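Local atomic coordinates of putative uncharacterized protein PH0734 (PDB entry 3D79), a protein that is of unknown function but carries a pre-PUA-like domain and a PUA domain and, like other PUA proteins, probably binds RNA. Residues T56-V61 with D171-V176; P105-G110 with R140-G145. All coordinates share one frame; numbering follows the deposited sequence.

Interaction 1: T56-V61 with D171-V176; sequences TEIILV and DKIWEV
I173 lies over one face of strand 56-61, where its two branches overlap two different residues. Its CG2 meets I58 CD1 at 4.0 Å, the two isoleucines slanting across each other, while its CD1 reaches T56 CG2 end to end, methyl against methyl, at 4.2 Å. Isoleucine forks at CB, and the torsions of I173 aim the arms: CG1 stands beside the backbone N and continues extended (chi2 169°), carrying CD1 to T56, while the short CG2 branch is left to I58. T56 and I58 are two places apart on the strand, so both direct their side chains at the helix, and both are beta-branched residues well suited to an extended backbone. T56 is divided in its duties. Its methyl joins the apolar contact, while OG1 is hydrogen-bonded to R70 and D53. F52 also packs on I173 and widens the apolar patch.

The helix that presents I173 starts just before it. D171 is its N-cap: OD1 accepts from W174 N at 2.8 Å in a nearly straight bond (172°), and OD2 takes H168 N, so one short carboxylate ties the first turn to the preceding chain. On the outer side, K172 NZ and E175 OE1 form a salt bridge of 2.8 Å, suitable for exposed positions. W174 turns to V78 and I79 of helix 78-84, giving the terminal helix a second hold on the Pre-PUA-like part of the chain.

No hydrogen bond links the two segments, and the nearest CA atoms, those of I58 and I173, are 8.8 Å apart. The attachment therefore rests on dispersion and the exclusion of water between buried methyl groups, with the polar bonding confined to each segment and its other neighbours.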
# COMPACT_ATOMS: atom_id res chain seq x y z
N THR A 56 -12.89 -0.97 8.31
CA THR A 56 -12.12 -0.33 7.23
C THR A 56 -12.63 1.05 6.87
O THR A 56 -13.80 1.22 6.54
CB THR A 56 -12.12 -1.20 5.96
OG1 THR A 56 -11.80 -2.56 6.30
CG2 THR A 56 -11.10 -0.68 4.94
N GLU A 57 -11.74 2.04 6.91
CA GLU A 57 -12.07 3.40 6.50
C GLU A 57 -11.24 3.81 5.30
O GLU A 57 -10.15 3.29 5.08
CB GLU A 57 -11.83 4.38 7.65
CG GLU A 57 -12.75 4.22 8.84
CD GLU A 57 -12.18 4.88 10.08
OE1 GLU A 57 -11.12 4.43 10.55
OE2 GLU A 57 -12.78 5.86 10.56
N ILE A 58 -11.77 4.76 4.53
CA ILE A 58 -11.07 5.37 3.40
C ILE A 58 -10.76 6.82 3.78
O ILE A 58 -11.64 7.57 4.19
CB ILE A 58 -11.94 5.32 2.10
CG1 ILE A 58 -12.35 3.88 1.77
CG2 ILE A 58 -11.23 6.02 0.91
CD1 ILE A 58 -11.21 2.89 1.57
N ILE A 59 -9.49 7.20 3.67
CA ILE A 59 -9.07 8.56 3.98
C ILE A 59 -8.89 9.32 2.67
O ILE A 59 -8.12 8.90 1.81
CB ILE A 59 -7.75 8.60 4.79
CG1 ILE A 59 -7.83 7.72 6.05
CG2 ILE A 59 -7.35 10.05 5.12
CD1 ILE A 59 -8.81 8.22 7.10
N LEU A 60 -9.61 10.43 2.55
CA LEU A 60 -9.57 11.28 1.36
C LEU A 60 -8.75 12.53 1.63
O LEU A 60 -8.91 13.15 2.68
CB LEU A 60 -10.98 11.66 0.91
CG LEU A 60 -11.90 10.52 0.46
CD1 LEU A 60 -12.75 10.02 1.62
CD2 LEU A 60 -12.77 10.94 -0.72
N VAL A 61 -7.88 12.88 0.69
CA VAL A 61 -7.07 14.09 0.79
C VAL A 61 -7.50 15.00 -0.35
O VAL A 61 -7.32 14.66 -1.52
CB VAL A 61 -5.56 13.78 0.70
CG1 VAL A 61 -4.75 15.06 0.87
CG2 VAL A 61 -5.17 12.76 1.76
N ASP A 171 -10.71 -5.67 -6.23
CA ASP A 171 -11.56 -5.99 -5.08
C ASP A 171 -12.64 -4.92 -4.87
O ASP A 171 -12.76 -3.98 -5.67
CB ASP A 171 -10.74 -6.29 -3.80
CG ASP A 171 -10.16 -5.04 -3.13
OD1 ASP A 171 -10.47 -3.90 -3.55
OD2 ASP A 171 -9.40 -5.21 -2.16
N LYS A 172 -13.44 -5.06 -3.82
CA LYS A 172 -14.56 -4.16 -3.60
C LYS A 172 -14.13 -2.75 -3.19
O LYS A 172 -14.79 -1.77 -3.55
CB LYS A 172 -15.55 -4.75 -2.59
CG LYS A 172 -16.46 -5.82 -3.20
CD LYS A 172 -17.39 -5.22 -4.26
CE LYS A 172 -18.13 -6.29 -5.05
NZ LYS A 172 -18.84 -5.73 -6.23
N ILE A 173 -13.02 -2.64 -2.46
CA ILE A 173 -12.44 -1.34 -2.13
C ILE A 173 -11.99 -0.61 -3.41
O ILE A 173 -12.26 0.58 -3.59
CB ILE A 173 -11.26 -1.47 -1.14
CG1 ILE A 173 -11.76 -2.01 0.21
CG2 ILE A 173 -10.56 -0.12 -0.94
CD1 ILE A 173 -10.67 -2.45 1.19
N TRP A 174 -11.34 -1.35 -4.30
CA TRP A 174 -10.94 -0.85 -5.61
C TRP A 174 -12.15 -0.32 -6.39
O TRP A 174 -12.09 0.78 -6.94
CB TRP A 174 -10.23 -1.94 -6.41
CG TRP A 174 -9.88 -1.57 -7.83
CD1 TRP A 174 -10.61 -1.85 -8.95
CD2 TRP A 174 -8.70 -0.88 -8.27
NE1 TRP A 174 -9.96 -1.37 -10.06
CE2 TRP A 174 -8.79 -0.77 -9.68
CE3 TRP A 174 -7.58 -0.33 -7.62
CZ2 TRP A 174 -7.81 -0.13 -10.45
CZ3 TRP A 174 -6.61 0.30 -8.39
CH2 TRP A 174 -6.73 0.39 -9.79
N GLU A 175 -13.23 -1.08 -6.40
CA GLU A 175 -14.43 -0.69 -7.15
C GLU A 175 -14.93 0.70 -6.76
O GLU A 175 -15.30 1.50 -7.63
CB GLU A 175 -15.55 -1.72 -6.98
CG GLU A 175 -15.29 -3.04 -7.70
CD GLU A 175 -16.50 -3.95 -7.76
OE1 GLU A 175 -17.62 -3.51 -7.41
OE2 GLU A 175 -16.33 -5.12 -8.16
N VAL A 176 -14.91 0.99 -5.46
CA VAL A 176 -15.45 2.25 -4.94
C VAL A 176 -14.44 3.39 -4.81
O VAL A 176 -14.82 4.52 -4.51
CB VAL A 176 -16.21 2.06 -3.59
CG1 VAL A 176 -17.33 1.03 -3.74
CG2 VAL A 176 -15.26 1.68 -2.46

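Interaction 2: P105-G110 with R140-G145; sequences PHILNG and RPLAIG
I107 O accepts G110 N at 3.1 Å, part of the Schellman motif that closes the helix whose side chains I107 and L108 lie against L142. G110 makes this turn with a positive phi (102°), a conformation in which a side chain would press on the preceding carbonyl.

From that last helical turn I107 sends CG2 between two strand residues, 4.0 Å from L142 CB and 3.9 Å from A143 CB. CG2 stands opposite the backbone N across the CA-CB bond, which leaves CG1 to carry CD1 along another course, to L142 CD1 at 4.1 Å. The side chains of I107 and L142 cross at about a right angle, as do those of L108 and L142. L108 contributes CD2, which lies 4.2 Å from L142 CD2 and touches the L142 carbonyl oxygen; its side chain also packs on A169 and R170.

Adjacent strand residues normally point to opposite faces, yet L142 and A143 both turn to the helix. They sit opposite V133 in a classic beta bulge, with L142 at a nearly helical psi (-30°). The two branches of the leucine divide between the helix residues, CD1 to I107 and CD2 to L108, and the small alanine lets the isoleucine methyl come close. V99 of strand 96-99 adjoins both I107 and L142. A short helix packed against a curled mixed sheet in this way is characteristic of the PUA fold.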
# COMPACT_ATOMS: atom_id res chain seq x y z
N PRO A 105 -1.86 -12.86 -12.05
CA PRO A 105 -3.28 -13.23 -12.07
C PRO A 105 -3.77 -13.83 -10.75
O PRO A 105 -4.92 -13.60 -10.37
CB PRO A 105 -3.36 -14.25 -13.22
CG PRO A 105 -1.98 -14.73 -13.43
CD PRO A 105 -1.07 -13.62 -13.03
N HIS A 106 -2.90 -14.55 -10.04
CA HIS A 106 -3.26 -15.12 -8.75
C HIS A 106 -3.57 -14.02 -7.73
O HIS A 106 -4.59 -14.07 -7.05
CB HIS A 106 -2.13 -16.02 -8.24
CG HIS A 106 -1.90 -17.22 -9.09
ND1 HIS A 106 -2.66 -18.36 -8.99
CD2 HIS A 106 -0.99 -17.45 -10.07
CE1 HIS A 106 -2.23 -19.25 -9.87
NE2 HIS A 106 -1.22 -18.72 -10.54
N ILE A 107 -2.68 -13.03 -7.64
CA ILE A 107 -2.84 -11.90 -6.71
C ILE A 107 -4.09 -11.07 -7.01
O ILE A 107 -4.81 -10.65 -6.10
CB ILE A 107 -1.56 -11.02 -6.68
CG1 ILE A 107 -0.39 -11.83 -6.12
CG2 ILE A 107 -1.78 -9.73 -5.86
CD1 ILE A 107 0.99 -11.30 -6.50
N LEU A 108 -4.36 -10.83 -8.29
CA LEU A 108 -5.56 -10.08 -8.68
C LEU A 108 -6.86 -10.86 -8.41
O LEU A 108 -7.95 -10.27 -8.41
CB LEU A 108 -5.46 -9.63 -10.14
CG LEU A 108 -4.36 -8.62 -10.48
CD1 LEU A 108 -4.38 -8.31 -11.96
CD2 LEU A 108 -4.52 -7.32 -9.66
N ASN A 109 -6.72 -12.17 -8.18
CA ASN A 109 -7.84 -13.05 -7.85
C ASN A 109 -7.98 -13.30 -6.33
O ASN A 109 -8.82 -14.09 -5.90
CB ASN A 109 -7.71 -14.38 -8.61
CG ASN A 109 -8.86 -15.37 -8.32
OD1 ASN A 109 -8.63 -16.49 -7.85
ND2 ASN A 109 -10.08 -14.95 -8.60
N GLY A 110 -7.17 -12.61 -5.53
CA GLY A 110 -7.30 -12.69 -4.07
C GLY A 110 -6.28 -13.56 -3.34
O GLY A 110 -6.38 -13.77 -2.13
N ARG A 140 3.14 -1.52 -12.07
CA ARG A 140 1.77 -1.27 -11.65
C ARG A 140 1.55 -1.98 -10.32
O ARG A 140 1.93 -3.14 -10.16
CB ARG A 140 0.75 -1.79 -12.66
CG ARG A 140 0.74 -1.07 -14.01
CD ARG A 140 0.68 0.44 -13.85
NE ARG A 140 0.18 1.09 -15.06
CZ ARG A 140 0.13 2.41 -15.25
NH1 ARG A 140 0.57 3.24 -14.31
NH2 ARG A 140 -0.35 2.89 -16.39
N PRO A 141 0.93 -1.28 -9.35
CA PRO A 141 0.65 -1.93 -8.08
C PRO A 141 -0.55 -2.86 -8.18
O PRO A 141 -1.52 -2.55 -8.88
CB PRO A 141 0.35 -0.75 -7.15
CG PRO A 141 -0.28 0.26 -8.06
CD PRO A 141 0.49 0.13 -9.36
N LEU A 142 -0.46 -4.00 -7.50
CA LEU A 142 -1.49 -5.02 -7.56
C LEU A 142 -2.25 -5.09 -6.24
O LEU A 142 -3.43 -5.44 -6.20
CB LEU A 142 -0.87 -6.40 -7.81
CG LEU A 142 0.14 -6.56 -8.94
CD1 LEU A 142 0.69 -7.97 -8.92
CD2 LEU A 142 -0.52 -6.25 -10.29
N ALA A 143 -1.55 -4.76 -5.15
CA ALA A 143 -2.07 -5.06 -3.82
C ALA A 143 -1.29 -4.36 -2.72
O ALA A 143 -0.17 -3.89 -2.94
CB ALA A 143 -2.05 -6.57 -3.57
N ILE A 144 -1.89 -4.31 -1.54
CA ILE A 144 -1.19 -3.90 -0.33
C ILE A 144 -1.42 -4.98 0.72
O ILE A 144 -2.40 -5.74 0.64
CB ILE A 144 -1.64 -2.50 0.18
CG1 ILE A 144 -3.14 -2.47 0.48
CG2 ILE A 144 -1.28 -1.41 -0.85
CD1 ILE A 144 -3.57 -1.26 1.32
N GLY A 145 -0.53 -5.04 1.70
CA GLY A 145 -0.64 -6.07 2.73
C GLY A 145 0.40 -5.99 3.82
O GLY A 145 1.07 -4.97 3.99

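The centres of the two contacts lie 15 Å apart and their nearest atoms about 6 Å, without touching. Interaction 2 is nested in the chain loop closed by interaction 1. A169 and R170, which adjoin interaction 2 through L108 and, for A169, through backbone bonding with L142, directly precede D171, the N-cap of the helix bearing I173. Both contacts are apolar; one packs helix on strand within the PUA range, the other sets the last helix on the sheet of the Pre-PUA-like domain. Neither contact can be tied to an RNA-binding surface from this geometry.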